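Local coordinates for protein putative sarcosine dimethylglycine methyltransferase (Galdieria sulphuraria, PDB 2O57) that probably transfers methyl groups from S-adenosylmethionine to sarcosine or dimethylglycine, at residues E147-D152 with L177-V182. Numbering follows the deposited sequence.
Sequences EDNSYD and LKPRGV
Asp152 OD1 takes the ammonium of Lys178 in a salt bridge, NZ to OD1 2.8 Å, met on the syn side but 30° out of the carboxylate plane. The two side chains run side by side and point the same way, so Lys178 CE also lies 3.2 Å from Asp152 OD1. OD2, the other carboxylate oxygen, accepts the backbone N-H of Lys85, and the group is thus held at both oxygens. Lys178 reaches it with CG anti to its own carbonyl carbon (chi1 -64°) and a bend at chi3, its aliphatic part passing over the backbone of the other segment, CG 3.4 Å from Asn149 O. An alanine in place of Lys178 would probably leave the Asp152 carboxylate without its cationic mate and uncover the carbonyl of Asn149. Next to this bridge the backbones pair: Lys178 N gives Tyr151 O a nearly straight bond (2.9 Å, 174°), and Val182 N reaches Asp152 O at 3.1 Å. Between these two bonds the chain makes a type II turn from Lys178 to Gly181, whose CA lies 3.2 Å from Asp152 O. Leu177 CD2 sits 3.6 Å from Tyr151 O; both side chains go to one face, and the Tyr151 hydroxyl, further off, hydrogen-bonds Asp109. Asn149 OD1 and Leu177 O, two acceptors 3.2 Å apart, are reconciled by Lys293 NZ, which bonds both. The contact ties the start of strand 151-157 to the chain leaving helix 166-176 for parallel strand 181-190, the return of a beta-alpha-beta crossover; Lys178 and Lys293 probably offset its carboxylate charge and crowded oxygens.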
# COMPACT_ATOMS: atom_id res chain seq x y z
N GLU A 147 1.96 -22.79 21.21
CA GLU A 147 0.96 -22.37 22.22
C GLU A 147 0.20 -21.07 21.83
O GLU A 147 0.68 -20.29 21.01
CB GLU A 147 1.62 -22.10 23.57
CG GLU A 147 2.49 -23.21 24.14
CD GLU A 147 2.68 -23.03 25.65
OE1 GLU A 147 3.84 -23.14 26.13
OE2 GLU A 147 1.66 -22.78 26.35
N ASP A 148 -0.96 -20.84 22.45
CA ASP A 148 -1.69 -19.58 22.33
C ASP A 148 -0.84 -18.42 22.82
O ASP A 148 -0.04 -18.59 23.74
CB ASP A 148 -2.96 -19.57 23.17
CG ASP A 148 -3.93 -20.66 22.79
OD1 ASP A 148 -3.55 -21.58 22.02
OD2 ASP A 148 -5.07 -20.58 23.26
N ASN A 149 -1.02 -17.24 22.20
CA ASN A 149 -0.40 -16.02 22.65
C ASN A 149 1.12 -16.10 22.72
O ASN A 149 1.69 -15.69 23.72
CB ASN A 149 -0.96 -15.60 24.02
CG ASN A 149 -2.44 -15.45 24.01
OD1 ASN A 149 -2.98 -14.74 23.14
ND2 ASN A 149 -3.13 -16.12 24.93
N SER A 150 1.75 -16.65 21.68
CA SER A 150 3.21 -16.84 21.62
C SER A 150 3.98 -15.71 20.91
O SER A 150 5.12 -15.44 21.27
CB SER A 150 3.55 -18.16 20.90
OG SER A 150 3.39 -19.28 21.77
N TYR A 151 3.36 -15.07 19.91
CA TYR A 151 4.10 -14.18 19.03
C TYR A 151 3.80 -12.70 19.13
O TYR A 151 2.66 -12.28 19.15
CB TYR A 151 4.00 -14.68 17.57
CG TYR A 151 4.62 -16.06 17.42
CD1 TYR A 151 6.01 -16.21 17.40
CD2 TYR A 151 3.83 -17.19 17.38
CE1 TYR A 151 6.60 -17.45 17.31
CE2 TYR A 151 4.39 -18.46 17.28
CZ TYR A 151 5.78 -18.58 17.26
OH TYR A 151 6.37 -19.83 17.16
N ASP A 152 4.85 -11.90 19.12
CA ASP A 152 4.68 -10.47 18.95
C ASP A 152 4.19 -10.12 17.56
O ASP A 152 3.49 -9.15 17.39
CB ASP A 152 5.99 -9.77 19.26
CG ASP A 152 6.43 -10.03 20.68
OD1 ASP A 152 5.69 -9.57 21.56
OD2 ASP A 152 7.45 -10.72 20.90
N LEU A 177 -1.01 -15.25 18.08
CA LEU A 177 -0.55 -13.89 18.33
C LEU A 177 -0.84 -13.52 19.75
O LEU A 177 -1.90 -13.88 20.30
CB LEU A 177 -1.23 -12.87 17.39
CG LEU A 177 -0.63 -12.63 16.01
CD1 LEU A 177 -1.59 -11.76 15.19
CD2 LEU A 177 0.76 -11.98 16.14
N LYS A 178 0.09 -12.79 20.35
CA LYS A 178 -0.20 -12.15 21.63
C LYS A 178 -1.25 -11.06 21.42
O LYS A 178 -1.40 -10.54 20.32
CB LYS A 178 1.05 -11.52 22.23
CG LYS A 178 2.16 -12.51 22.60
CD LYS A 178 3.19 -11.80 23.47
CE LYS A 178 4.61 -12.19 23.10
NZ LYS A 178 5.56 -11.26 23.82
N PRO A 179 -1.95 -10.67 22.50
CA PRO A 179 -2.81 -9.49 22.40
C PRO A 179 -1.99 -8.30 21.86
O PRO A 179 -0.84 -8.08 22.26
CB PRO A 179 -3.22 -9.24 23.86
CG PRO A 179 -3.19 -10.65 24.48
CD PRO A 179 -1.99 -11.29 23.85
N ARG A 180 -2.57 -7.59 20.90
CA ARG A 180 -1.94 -6.42 20.26
C ARG A 180 -0.74 -6.80 19.38
O ARG A 180 -0.08 -5.92 18.86
CB ARG A 180 -1.61 -5.30 21.24
CG ARG A 180 -2.83 -4.81 22.06
CD ARG A 180 -2.57 -3.43 22.73
NE ARG A 180 -2.29 -2.38 21.74
CZ ARG A 180 -3.20 -1.81 20.93
NH1 ARG A 180 -4.48 -2.20 20.92
NH2 ARG A 180 -2.82 -0.86 20.08
N GLY A 181 -0.49 -8.09 19.21
CA GLY A 181 0.43 -8.57 18.17
C GLY A 181 0.00 -8.17 16.78
O GLY A 181 -1.18 -7.93 16.53
N VAL A 182 0.96 -8.08 15.86
CA VAL A 182 0.67 -7.53 14.54
C VAL A 182 1.03 -8.57 13.48
O VAL A 182 2.06 -9.24 13.58
CB VAL A 182 1.43 -6.17 14.31
CG1 VAL A 182 1.27 -5.65 12.86
CG2 VAL A 182 0.88 -5.08 15.25